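PDB 4J35: phosphotriesterase, putative from Deinococcus radiodurans, which probably hydrolyses lactones with the help of two divalent metal ions, and is here an engineered variant directed toward organophosphate hydrolysis. Local coordinates for residues L57-Q62 against I292-L297; T94-E99 against Q156-A161; Q185-L190 against L218-S223; A212-T217 against I224-I229; G230-G233 against T239-E242. The protein carries 7 engineered substitutions. All blocks are in the same frame, centred on the assembly; numbering follows the deposited sequence.

The five contacts sit around a barrel whose cobalt ions are held by H21, H23, K143, H176, H204 and D264. Contacts 1 and 2 lie on opposite sides of the chain's centre, with centres 31 Å apart, and packing links run from contact 2 through 3 and 4 to 5 and 1. F159 CE2 of contact 2 rests 3.7 Å from Q186 CG of contact 3. Contact 3 meets contact 4 through A187 CB and T217 CG2, 4.0 Å apart. I229 of contact 4 touches D240 of contact 5 and I296 of contact 1. The F96 side chain lies about 12 Å from a cobalt ion, and F226 and G230 about 13 Å; contact 3 is remote.

Contact 1: residues L57-Q62 against I292-L297; sequences LARGIQ and ISDDIL
R59 reaches from the end of helix 42-58 to S293 and D294 on helix 291-303, and the contact follows its long side chain. At the base, CB lies 3.9 Å from S293 OG. The first torsion (chi1 -71°) sets CG opposite the carbonyl carbon, and from there to NE the chain is extended, so it runs out past the serine instead of folding back. CD packs 3.8 Å from S293 CB, a small residue that lets the methylenes come close. At the tip the arginine presents its NE side to the aspartate in a side-on, two-pronged salt bridge. R59 NE donates to D294 OD1 at 2.8 Å, and R59 NH2 donates to D294 OD2 at 3.0 Å. The second bond is nearly straight (167°), lies in the guanidinium plane and uses the syn lone pair of OD2; the first is more bent, consistent with the 34° between the two planes. NH1 is tied back to A55 O of its own helix, which helps fix the rotation of the group. With an alanine in place of R59, D294 would probably be left without its charged mate and S293 without the aliphatic chain beside it. Next to the arginine's backbone, a water joins R59 O to S293 OG, and I61 CD1 approaches that hydroxyl at 4.2 Å. The turn that R59 and G60 form is a Schellman motif with G60 as its C-prime residue at positive phi, the helix ending that leads into strand 61-66 of this TIM-barrel fold.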
# COMPACT_ATOMS: atom_id res chain seq x y z
N LEU A 57 -11.78 10.13 -9.37
CA LEU A 57 -11.47 11.20 -10.29
C LEU A 57 -12.36 12.44 -10.03
O LEU A 57 -11.90 13.58 -10.09
CB LEU A 57 -11.61 10.72 -11.72
CG LEU A 57 -10.56 9.75 -12.22
CD1 LEU A 57 -11.07 9.06 -13.47
CD2 LEU A 57 -9.26 10.49 -12.53
N ALA A 58 -13.62 12.21 -9.70
CA ALA A 58 -14.52 13.31 -9.36
C ALA A 58 -13.99 14.09 -8.15
O ALA A 58 -14.27 15.27 -7.99
CB ALA A 58 -15.94 12.79 -9.07
N ARG A 59 -13.20 13.45 -7.31
CA ARG A 59 -12.77 14.14 -6.11
C ARG A 59 -11.36 14.73 -6.28
O ARG A 59 -10.78 15.24 -5.33
CB ARG A 59 -12.86 13.19 -4.92
CG ARG A 59 -14.31 12.89 -4.51
CD ARG A 59 -14.37 11.64 -3.66
NE ARG A 59 -15.68 11.49 -3.02
CZ ARG A 59 -16.79 11.17 -3.67
NH1 ARG A 59 -16.78 11.01 -4.99
NH2 ARG A 59 -17.93 11.05 -3.00
N GLY A 60 -10.84 14.69 -7.50
CA GLY A 60 -9.52 15.22 -7.79
C GLY A 60 -8.40 14.17 -7.68
O GLY A 60 -7.25 14.48 -7.96
N ILE A 61 -8.73 12.94 -7.26
CA ILE A 61 -7.71 11.86 -7.16
C ILE A 61 -7.33 11.37 -8.55
O ILE A 61 -8.16 10.83 -9.28
CB ILE A 61 -8.17 10.66 -6.33
CG1 ILE A 61 -8.62 11.06 -4.92
CG2 ILE A 61 -7.02 9.58 -6.26
CD1 ILE A 61 -7.59 11.71 -4.14
N GLN A 62 -6.07 11.53 -8.94
CA GLN A 62 -5.65 11.10 -10.27
C GLN A 62 -4.81 9.83 -10.30
O GLN A 62 -4.59 9.27 -11.39
CB GLN A 62 -4.85 12.20 -10.94
CG GLN A 62 -5.72 13.44 -11.24
CD GLN A 62 -4.90 14.58 -11.72
OE1 GLN A 62 -4.66 15.53 -10.98
NE2 GLN A 62 -4.43 14.49 -12.96
N ILE A 292 -11.45 9.66 2.63
CA ILE A 292 -10.42 10.61 3.01
C ILE A 292 -10.82 11.97 2.41
O ILE A 292 -10.90 12.97 3.11
CB ILE A 292 -9.02 10.20 2.57
CG1 ILE A 292 -8.47 9.25 3.61
CG2 ILE A 292 -8.15 11.44 2.41
CD1 ILE A 292 -7.18 8.50 3.17
N SER A 293 -11.17 11.94 1.13
CA SER A 293 -11.70 13.12 0.46
C SER A 293 -12.93 13.73 1.15
O SER A 293 -12.97 14.95 1.36
CB SER A 293 -12.01 12.81 -0.99
OG SER A 293 -10.87 12.33 -1.67
N ASP A 294 -13.95 12.93 1.48
CA ASP A 294 -15.22 13.48 1.96
C ASP A 294 -15.23 13.85 3.44
O ASP A 294 -15.95 14.76 3.85
CB ASP A 294 -16.41 12.51 1.72
CG ASP A 294 -16.65 12.22 0.27
OD1 ASP A 294 -16.01 12.86 -0.58
OD2 ASP A 294 -17.53 11.37 -0.03
N ASP A 295 -14.48 13.10 4.26
CA ASP A 295 -14.60 13.21 5.72
C ASP A 295 -13.29 13.70 6.36
O ASP A 295 -13.29 14.54 7.27
CB ASP A 295 -14.91 11.87 6.35
CG ASP A 295 -16.23 11.28 5.85
OD1 ASP A 295 -17.20 12.06 5.80
OD2 ASP A 295 -16.21 10.09 5.50
N ILE A 296 -12.18 13.17 5.89
CA ILE A 296 -10.90 13.40 6.60
C ILE A 296 -10.30 14.75 6.29
O ILE A 296 -10.02 15.52 7.21
CB ILE A 296 -9.88 12.30 6.27
CG1 ILE A 296 -10.45 10.92 6.66
CG2 ILE A 296 -8.53 12.59 6.94
CD1 ILE A 296 -10.79 10.79 8.13
N LEU A 297 -10.02 15.03 5.03
CA LEU A 297 -9.36 16.29 4.71
C LEU A 297 -10.09 17.53 5.24
O LEU A 297 -9.49 18.47 5.74
CB LEU A 297 -9.10 16.39 3.20
CG LEU A 297 -8.29 15.25 2.57
CD1 LEU A 297 -7.97 15.55 1.11
CD2 LEU A 297 -6.98 14.94 3.36
O HOH W 1 -9.63 14.49 -2.45

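Contact 2: residues T94-E99 against Q156-A161; sequences TGFFYE and QLFFRA. Engineered in segment 94-99: F97 (natural residue Tyr).
F96 and F158 meet between two very different backbones. Segment 94-99 is an irregular loop after strand 89-91, locally extended at F96, whereas 156-161 is regular helix, with R160 N bonded to Q156 O at 2.9 Å. G95 precedes the contact in an almost fully stretched conformation with positive phi, where any other residue would press its CB against the preceding carbonyl oxygen. No hydrogen bond crosses between the segments. F158 turns its ring toward the loop because its CG stands opposite the carbonyl carbon (chi1 -62°), and one corner of the ring does the touching. Its CE2 lies 3.7 Å from F96 CB and 4.0 Å from F96 CG, while F158 CZ is 4.1 Å from the same CB. The ring centroids of F96 and F158 are 5.8 Å apart and the planes are inclined at 33°, an oblique pairing. Helix 116-129 lines the same apolar patch, with M123 against F96 and I120 against F158, and F107 meets the F96 ring edge-to-face. On the other side of the loop the engineered F97 directs its CB away from the helix, and its ring meets the metal ligand H176 edge-to-face. Phenylalanine suits both touching positions, since each supplies broad hydrocarbon surface that asks for no polar partner. With only dispersion and hydrophobic burial acting across it, the contact has little directional preference, so the loop's exact course probably depends more on its polar ties, such as G95 N to N70 OD1 and F97 N to N71 OD1.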
# COMPACT_ATOMS: atom_id res chain seq x y z
N THR A 94 5.26 -5.29 -6.77
CA THR A 94 5.88 -6.61 -6.79
C THR A 94 6.29 -6.96 -5.35
O THR A 94 6.90 -6.14 -4.67
CB THR A 94 7.10 -6.67 -7.69
OG1 THR A 94 7.66 -7.97 -7.63
CG2 THR A 94 8.15 -5.62 -7.30
N GLY A 95 5.87 -8.12 -4.88
CA GLY A 95 6.22 -8.53 -3.53
C GLY A 95 5.35 -9.66 -3.05
O GLY A 95 4.40 -10.06 -3.73
N PHE A 96 5.67 -10.18 -1.87
CA PHE A 96 4.84 -11.24 -1.26
C PHE A 96 4.41 -10.81 0.13
O PHE A 96 5.05 -9.96 0.73
CB PHE A 96 5.65 -12.51 -1.09
CG PHE A 96 5.57 -13.47 -2.24
CD1 PHE A 96 6.00 -13.12 -3.50
CD2 PHE A 96 5.15 -14.76 -2.03
CE1 PHE A 96 5.99 -14.04 -4.54
CE2 PHE A 96 5.14 -15.69 -3.07
CZ PHE A 96 5.55 -15.32 -4.33
N PHE A 97 3.37 -11.44 0.67
CA PHE A 97 2.77 -11.00 1.94
C PHE A 97 3.48 -11.60 3.17
O PHE A 97 4.20 -12.59 3.05
CB PHE A 97 1.29 -11.37 1.91
CG PHE A 97 0.41 -10.57 2.80
CD1 PHE A 97 0.47 -9.17 2.81
CD2 PHE A 97 -0.57 -11.20 3.56
CE1 PHE A 97 -0.41 -8.43 3.61
CE2 PHE A 97 -1.46 -10.46 4.36
CZ PHE A 97 -1.37 -9.07 4.38
N TYR A 98 3.24 -11.02 4.36
CA TYR A 98 3.93 -11.44 5.61
C TYR A 98 3.78 -12.94 5.90
O TYR A 98 2.80 -13.56 5.52
CB TYR A 98 3.47 -10.58 6.82
CG TYR A 98 2.08 -10.83 7.38
CD1 TYR A 98 0.93 -10.49 6.66
CD2 TYR A 98 1.91 -11.39 8.65
CE1 TYR A 98 -0.34 -10.71 7.18
CE2 TYR A 98 0.65 -11.61 9.18
CZ TYR A 98 -0.47 -11.28 8.44
OH TYR A 98 -1.73 -11.50 8.98
N GLU A 99 4.77 -13.54 6.56
CA GLU A 99 4.84 -15.00 6.62
C GLU A 99 5.20 -15.62 7.98
O GLU A 99 6.26 -16.24 8.11
CB GLU A 99 5.80 -15.50 5.57
N GLN A 156 12.99 -11.38 6.05
CA GLN A 156 14.16 -10.57 5.78
C GLN A 156 14.76 -10.86 4.41
O GLN A 156 15.43 -10.02 3.82
CB GLN A 156 15.19 -10.70 6.89
CG GLN A 156 14.72 -10.03 8.17
CD GLN A 156 15.83 -9.89 9.17
OE1 GLN A 156 16.93 -9.48 8.82
NE2 GLN A 156 15.55 -10.24 10.42
N LEU A 157 14.49 -12.05 3.90
CA LEU A 157 14.95 -12.38 2.56
C LEU A 157 14.44 -11.31 1.61
O LEU A 157 15.18 -10.87 0.75
CB LEU A 157 14.39 -13.75 2.14
CG LEU A 157 14.85 -14.93 3.01
CD1 LEU A 157 13.99 -16.14 2.73
CD2 LEU A 157 16.29 -15.26 2.75
N PHE A 158 13.15 -10.96 1.77
CA PHE A 158 12.49 -10.01 0.90
C PHE A 158 13.01 -8.60 1.14
O PHE A 158 13.22 -7.86 0.19
CB PHE A 158 10.97 -10.08 1.07
CG PHE A 158 10.37 -11.45 0.70
CD1 PHE A 158 10.37 -12.50 1.61
CD2 PHE A 158 9.81 -11.67 -0.57
CE1 PHE A 158 9.83 -13.77 1.25
CE2 PHE A 158 9.31 -12.93 -0.92
CZ PHE A 158 9.30 -13.97 0.00
N PHE A 159 13.23 -8.22 2.40
CA PHE A 159 13.80 -6.91 2.69
C PHE A 159 15.16 -6.76 2.01
O PHE A 159 15.45 -5.69 1.44
CB PHE A 159 13.90 -6.65 4.21
CG PHE A 159 12.60 -6.20 4.85
CD1 PHE A 159 11.50 -7.06 4.91
CD2 PHE A 159 12.48 -4.93 5.39
CE1 PHE A 159 10.30 -6.66 5.50
CE2 PHE A 159 11.27 -4.51 5.98
CZ PHE A 159 10.19 -5.38 6.03
N ARG A 160 16.00 -7.79 2.05
CA ARG A 160 17.34 -7.62 1.47
C ARG A 160 17.26 -7.62 -0.04
O ARG A 160 17.96 -6.86 -0.69
CB ARG A 160 18.34 -8.72 1.98
CG ARG A 160 18.60 -8.65 3.49
CD ARG A 160 19.77 -9.55 3.95
NE ARG A 160 19.47 -10.97 3.84
CZ ARG A 160 18.88 -11.71 4.78
NH1 ARG A 160 18.50 -11.17 5.93
NH2 ARG A 160 18.67 -13.00 4.57
N ALA A 161 16.39 -8.45 -0.62
CA ALA A 161 16.21 -8.43 -2.07
C ALA A 161 15.65 -7.07 -2.54
O ALA A 161 16.09 -6.53 -3.55
CB ALA A 161 15.31 -9.54 -2.52

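Contact 3: residues Q185-L190 against L218-S223; sequences QQAELL and LRHGVS
A187 and E188 pack against H220 and V222 in a largely nonpolar contact, where helix 183-192 lies beside the turn between helix 211-218 and strand 223-226. The H220 ring lies flat against the helix: E188 N is 4.0 Å above its plane, over the centre, and A187 C sits nearer the rim of the same face. A first torsion of -67° swings the imidazole to this side, where A187 CB comes 3.7 Å from H220 ND1 and E188 CB 3.6 Å from H220 NE2. Alanine suits the place, its small methyl letting the ring lie close to the backbone. A187 CB also meets the buried V222, at CG2, 3.8 Å away. The turn itself is type I from L218 to G221, and G221, with positive phi, is the first residue to leave helical angles. H220 ND1 makes a weak hydrogen bond to T217 O. E188 is extended, and its carboxylate passes the ring without touching: E188 OE2 stays 4.7 Å from H220 NE2. Van der Waals contact therefore carries the pair, and any electrostatic attraction would depend on the histidine carrying a second proton, and so a positive charge, and would probably be modest.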
# COMPACT_ATOMS: atom_id res chain seq x y z
N GLN A 185 11.89 -0.76 13.16
CA GLN A 185 12.76 -1.85 12.70
C GLN A 185 12.79 -1.98 11.19
O GLN A 185 13.83 -2.25 10.62
CB GLN A 185 12.34 -3.17 13.30
CG GLN A 185 12.60 -3.29 14.77
CD GLN A 185 11.45 -2.80 15.57
OE1 GLN A 185 10.71 -1.93 15.14
NE2 GLN A 185 11.28 -3.37 16.76
N GLN A 186 11.66 -1.80 10.52
CA GLN A 186 11.68 -1.85 9.08
C GLN A 186 12.55 -0.72 8.50
O GLN A 186 13.30 -0.90 7.53
CB GLN A 186 10.23 -1.70 8.55
CG GLN A 186 9.36 -2.94 8.70
CD GLN A 186 8.03 -2.77 7.97
OE1 GLN A 186 7.73 -1.68 7.49
NE2 GLN A 186 7.23 -3.83 7.91
N ALA A 187 12.37 0.48 9.06
CA ALA A 187 12.98 1.68 8.54
C ALA A 187 14.46 1.56 8.78
O ALA A 187 15.28 1.84 7.92
CB ALA A 187 12.41 2.94 9.23
N GLU A 188 14.79 1.05 9.95
CA GLU A 188 16.21 0.85 10.31
C GLU A 188 16.89 -0.22 9.45
O GLU A 188 18.05 -0.05 9.03
CB GLU A 188 16.31 0.44 11.75
CG GLU A 188 17.75 0.15 12.14
CD GLU A 188 17.84 -0.27 13.57
OE1 GLU A 188 17.09 -1.20 13.94
OE2 GLU A 188 18.63 0.34 14.31
N LEU A 189 16.19 -1.32 9.20
CA LEU A 189 16.72 -2.39 8.36
C LEU A 189 16.92 -1.93 6.91
O LEU A 189 18.00 -2.07 6.35
CB LEU A 189 15.82 -3.63 8.43
CG LEU A 189 16.18 -4.79 7.50
CD1 LEU A 189 17.65 -5.22 7.72
CD2 LEU A 189 15.24 -5.98 7.70
N LEU A 190 15.89 -1.37 6.30
CA LEU A 190 16.03 -0.89 4.93
C LEU A 190 17.10 0.22 4.76
O LEU A 190 17.84 0.22 3.78
CB LEU A 190 14.66 -0.36 4.43
CG LEU A 190 13.63 -1.48 4.17
CD1 LEU A 190 12.22 -0.79 3.94
CD2 LEU A 190 14.01 -2.35 3.00
N LEU A 218 10.36 8.02 11.97
CA LEU A 218 10.58 9.17 11.10
C LEU A 218 12.04 9.61 11.17
O LEU A 218 12.60 10.20 10.26
CB LEU A 218 9.71 10.35 11.52
CG LEU A 218 8.25 10.10 11.02
CD1 LEU A 218 7.31 11.00 11.76
CD2 LEU A 218 8.22 10.37 9.53
N ARG A 219 12.63 9.27 12.28
CA ARG A 219 14.07 9.50 12.52
C ARG A 219 15.00 8.95 11.41
O ARG A 219 16.13 9.44 11.23
CB ARG A 219 14.42 8.87 13.86
CG ARG A 219 15.80 9.12 14.35
CD ARG A 219 15.81 10.38 15.19
NE ARG A 219 15.45 10.12 16.59
CZ ARG A 219 16.31 10.07 17.60
NH1 ARG A 219 17.62 10.27 17.39
NH2 ARG A 219 15.88 9.82 18.83
N HIS A 220 14.55 7.94 10.66
CA HIS A 220 15.38 7.28 9.66
C HIS A 220 15.29 7.94 8.32
O HIS A 220 15.94 7.50 7.37
CB HIS A 220 15.01 5.80 9.57
CG HIS A 220 15.37 5.03 10.80
ND1 HIS A 220 14.45 4.72 11.78
CD2 HIS A 220 16.57 4.59 11.25
CE1 HIS A 220 15.06 4.08 12.76
NE2 HIS A 220 16.35 4.00 12.47
N GLY A 221 14.46 8.98 8.26
CA GLY A 221 14.30 9.79 7.07
C GLY A 221 13.22 9.28 6.14
O GLY A 221 13.03 9.86 5.06
N VAL A 222 12.59 8.19 6.53
CA VAL A 222 11.55 7.58 5.72
C VAL A 222 10.25 8.35 5.89
O VAL A 222 10.09 9.18 6.79
CB VAL A 222 11.30 6.07 6.04
CG1 VAL A 222 12.58 5.22 5.76
CG2 VAL A 222 10.80 5.87 7.49
N SER A 223 9.30 8.05 5.01
CA SER A 223 7.95 8.52 5.23
C SER A 223 7.06 7.43 5.87
O SER A 223 7.40 6.25 5.90
CB SER A 223 7.39 8.94 3.90
OG SER A 223 8.13 10.02 3.36

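Contact 4: residues A212-T217 against I224-I229; sequences AYHRET and IAFDRI
H214 and I224 are brought together by two different first torsions. The histidine's CG stands opposite its carbonyl carbon (chi1 -55°), sending the ring toward the strand, while I224 places CG1 between its backbone N and carbonyl carbon (chi1 58°), which carries CD1 to the imidazole's edge, 3.9 Å from H214 CD2. F226 arrives beside it, its CZ 3.6 Å from the same CD2 atom. The planes of the H214 and F226 rings differ by only 20°, yet the centroids are 5.3 Å apart and the rings are displaced well past each other. Polar as it is, H214 can be buried here because NE2 is bonded to M205 O and ND1 to D210 O, a pattern that would fit a ring protonated on both nitrogens. Helix 211-218 and strand 223-226 belong to one beta-alpha-beta unit that starts at strand 200-202, and the axes of 212-217 and 224-226 approach to 10.4 Å. Nearer the helix end, T217 CG2 meets I224 CG2 at 3.8 Å. The threonine's hydroxyl turns back instead, OG1 donating to Y213 O at 3.1 Å, while T217 N reaches that oxygen from the opposite face. An alanine in place of T217 has neither OG1 nor CG2, which would probably leave a gap beside I224 CG2 and Y213 O held by the backbone N alone. Beyond F226 the strand leads into D227, whose OD1 bonds ND1 of the metal ligand H204.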
# COMPACT_ATOMS: atom_id res chain seq x y z
N ALA A 212 5.31 8.55 19.92
CA ALA A 212 6.76 8.32 20.09
C ALA A 212 7.21 7.21 19.14
O ALA A 212 8.35 7.21 18.68
CB ALA A 212 7.10 7.95 21.52
N TYR A 213 6.30 6.29 18.84
CA TYR A 213 6.58 5.18 17.92
C TYR A 213 6.75 5.73 16.50
O TYR A 213 7.66 5.34 15.79
CB TYR A 213 5.43 4.18 18.01
CG TYR A 213 5.40 3.08 16.97
CD1 TYR A 213 6.18 1.94 17.11
CD2 TYR A 213 4.55 3.17 15.88
CE1 TYR A 213 6.12 0.92 16.16
CE2 TYR A 213 4.48 2.15 14.94
CZ TYR A 213 5.27 1.04 15.08
OH TYR A 213 5.17 0.04 14.14
N HIS A 214 5.88 6.66 16.12
CA HIS A 214 6.01 7.34 14.83
C HIS A 214 7.29 8.18 14.74
O HIS A 214 7.97 8.20 13.72
CB HIS A 214 4.80 8.24 14.59
CG HIS A 214 3.51 7.51 14.69
ND1 HIS A 214 2.96 7.15 15.90
CD2 HIS A 214 2.67 7.04 13.73
CE1 HIS A 214 1.84 6.48 15.69
NE2 HIS A 214 1.65 6.39 14.39
N ARG A 215 7.57 8.93 15.78
CA ARG A 215 8.74 9.82 15.74
C ARG A 215 10.01 8.99 15.58
O ARG A 215 10.93 9.33 14.83
CB ARG A 215 8.79 10.64 17.01
CG ARG A 215 7.76 11.77 17.00
CD ARG A 215 7.95 12.72 18.13
NE ARG A 215 7.36 12.20 19.35
CZ ARG A 215 6.29 12.69 19.95
NH1 ARG A 215 5.64 13.74 19.46
NH2 ARG A 215 5.85 12.09 21.05
N GLU A 216 10.05 7.87 16.27
CA GLU A 216 11.20 6.99 16.11
C GLU A 216 11.39 6.47 14.69
O GLU A 216 12.50 6.38 14.20
CB GLU A 216 11.09 5.81 17.05
CG GLU A 216 12.33 4.98 17.03
CD GLU A 216 12.27 3.82 17.99
OE1 GLU A 216 11.28 3.75 18.75
OE2 GLU A 216 13.22 3.00 17.97
N THR A 217 10.31 6.10 14.01
CA THR A 217 10.41 5.68 12.64
C THR A 217 10.89 6.80 11.74
O THR A 217 11.74 6.57 10.85
CB THR A 217 8.97 5.17 12.13
OG1 THR A 217 8.47 4.21 13.05
CG2 THR A 217 9.09 4.52 10.79
N ILE A 224 5.88 7.84 6.38
CA ILE A 224 5.04 6.89 7.05
C ILE A 224 3.64 7.17 6.58
O ILE A 224 3.33 8.32 6.31
CB ILE A 224 5.14 7.00 8.57
CG1 ILE A 224 4.77 8.36 9.08
CG2 ILE A 224 6.60 6.71 9.00
CD1 ILE A 224 4.55 8.41 10.61
N ALA A 225 2.87 6.10 6.48
CA ALA A 225 1.47 6.24 6.00
C ALA A 225 0.51 5.82 7.07
O ALA A 225 0.62 4.74 7.64
CB ALA A 225 1.28 5.38 4.82
N PHE A 226 -0.50 6.67 7.26
CA PHE A 226 -1.69 6.36 8.00
C PHE A 226 -2.61 5.88 6.88
O PHE A 226 -3.31 6.69 6.25
CB PHE A 226 -2.22 7.65 8.65
CG PHE A 226 -1.41 8.10 9.86
CD1 PHE A 226 -0.08 8.44 9.75
CD2 PHE A 226 -2.02 8.18 11.10
CE1 PHE A 226 0.62 8.86 10.86
CE2 PHE A 226 -1.34 8.57 12.20
CZ PHE A 226 -0.00 8.90 12.09
N ASP A 227 -2.55 4.58 6.57
CA ASP A 227 -3.14 4.12 5.34
C ASP A 227 -4.29 3.12 5.49
O ASP A 227 -4.65 2.46 4.52
CB ASP A 227 -2.08 3.59 4.40
CG ASP A 227 -1.23 2.50 5.04
OD1 ASP A 227 -1.63 1.97 6.09
OD2 ASP A 227 -0.13 2.22 4.53
N ARG A 228 -4.84 3.00 6.70
CA ARG A 228 -6.07 2.19 6.88
C ARG A 228 -7.19 3.08 7.46
O ARG A 228 -8.02 2.63 8.26
CB ARG A 228 -5.79 0.98 7.77
CG ARG A 228 -4.45 0.31 7.44
CD ARG A 228 -4.24 -0.97 8.18
NE ARG A 228 -4.92 -2.08 7.54
CZ ARG A 228 -4.93 -3.32 8.00
NH1 ARG A 228 -4.24 -3.63 9.10
NH2 ARG A 228 -5.61 -4.26 7.35
N ILE A 229 -7.20 4.33 7.04
CA ILE A 229 -8.15 5.31 7.55
C ILE A 229 -9.54 4.84 7.13
O ILE A 229 -9.77 4.55 5.97
CB ILE A 229 -7.88 6.74 7.03
CG1 ILE A 229 -6.47 7.22 7.49
CG2 ILE A 229 -8.93 7.71 7.54
CD1 ILE A 229 -6.06 8.56 6.93

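Contact 5: residues G230-G233 against T239-E242; sequences GLQG and TDAE
Q232 and D240 are linked by an almost straight bond: D240 N donates to Q232 OE1 at 2.9 Å, with an N-H...O angle of 177°. The donor stands 31° off the carbonyl plane. Separately, G230 N donates to D240 OD1 at 2.9 Å, on the syn lone pair. The aspartate has further partners in H291 NE2, at OD2, and R243, which forms a salt bridge to OD1, so this buried carboxylate is well satisfied. D240 opens helix 240-251, and T239 before it is the N-cap of a capping box: E242 N donates to T239 OG1 at 3.2 Å, and T239 N to E242 OE1 at 2.8 Å. Threonine and glutamate suit these positions because each side chain accepts from the other's backbone. Q232 OE1 adds an acceptor at the same helix start, and a water bridges it to A241, donating to Q232 OE1 and accepting from A241 N. The extended glutamine lays its amide across the aspartate, the two flat groups stacked at 11°. Its OE1 also lies 3.5 Å from D240 CB and 3.7 Å from T239 CB. At G230 the backbone has positive phi, where a side chain would strike the preceding carbonyl oxygen, and G230 CA packs 3.5 Å from D240 OD2.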
# COMPACT_ATOMS: atom_id res chain seq x y z
N GLY A 230 -10.42 4.75 8.11
CA GLY A 230 -11.79 4.25 7.89
C GLY A 230 -12.02 2.87 8.50
O GLY A 230 -13.16 2.49 8.73
N LEU A 231 -10.94 2.12 8.76
CA LEU A 231 -11.06 0.79 9.36
C LEU A 231 -10.92 0.92 10.88
O LEU A 231 -9.82 1.05 11.39
CB LEU A 231 -10.00 -0.16 8.79
CG LEU A 231 -10.03 -1.63 9.19
CD1 LEU A 231 -11.39 -2.23 8.84
CD2 LEU A 231 -8.89 -2.38 8.48
N GLN A 232 -12.04 0.89 11.60
CA GLN A 232 -12.07 1.40 12.97
C GLN A 232 -12.34 0.34 14.04
O GLN A 232 -13.42 -0.20 14.12
CB GLN A 232 -13.13 2.51 13.11
CG GLN A 232 -12.97 3.67 12.15
CD GLN A 232 -13.83 4.88 12.52
OE1 GLN A 232 -13.47 5.65 13.40
NE2 GLN A 232 -14.95 5.06 11.82
N GLY A 233 -11.37 0.07 14.90
CA GLY A 233 -11.59 -0.91 15.95
C GLY A 233 -11.88 -2.34 15.49
O GLY A 233 -12.54 -3.09 16.21
N THR A 239 -9.62 4.02 16.23
CA THR A 239 -10.65 4.78 15.55
C THR A 239 -9.99 5.88 14.76
O THR A 239 -8.82 6.21 15.00
CB THR A 239 -11.63 5.40 16.57
OG1 THR A 239 -10.97 6.45 17.30
CG2 THR A 239 -12.13 4.34 17.55
N ASP A 240 -10.74 6.47 13.84
CA ASP A 240 -10.22 7.56 13.03
C ASP A 240 -9.89 8.77 13.89
O ASP A 240 -8.95 9.53 13.60
CB ASP A 240 -11.23 7.93 11.94
CG ASP A 240 -11.20 6.97 10.76
OD1 ASP A 240 -10.24 6.15 10.67
OD2 ASP A 240 -12.11 7.04 9.91
N ALA A 241 -10.66 8.94 14.96
CA ALA A 241 -10.44 10.07 15.85
C ALA A 241 -9.08 9.94 16.50
O ALA A 241 -8.37 10.94 16.65
CB ALA A 241 -11.54 10.14 16.91
N GLU A 242 -8.71 8.72 16.88
CA GLU A 242 -7.39 8.49 17.47
C GLU A 242 -6.31 8.69 16.41
O GLU A 242 -5.26 9.30 16.68
CB GLU A 242 -7.29 7.10 18.08
CG GLU A 242 -8.30 6.85 19.19
CD GLU A 242 -8.44 5.38 19.56
OE1 GLU A 242 -8.27 4.51 18.68
OE2 GLU A 242 -8.72 5.08 20.74
O HOH W 2 -13.72 8.08 15.39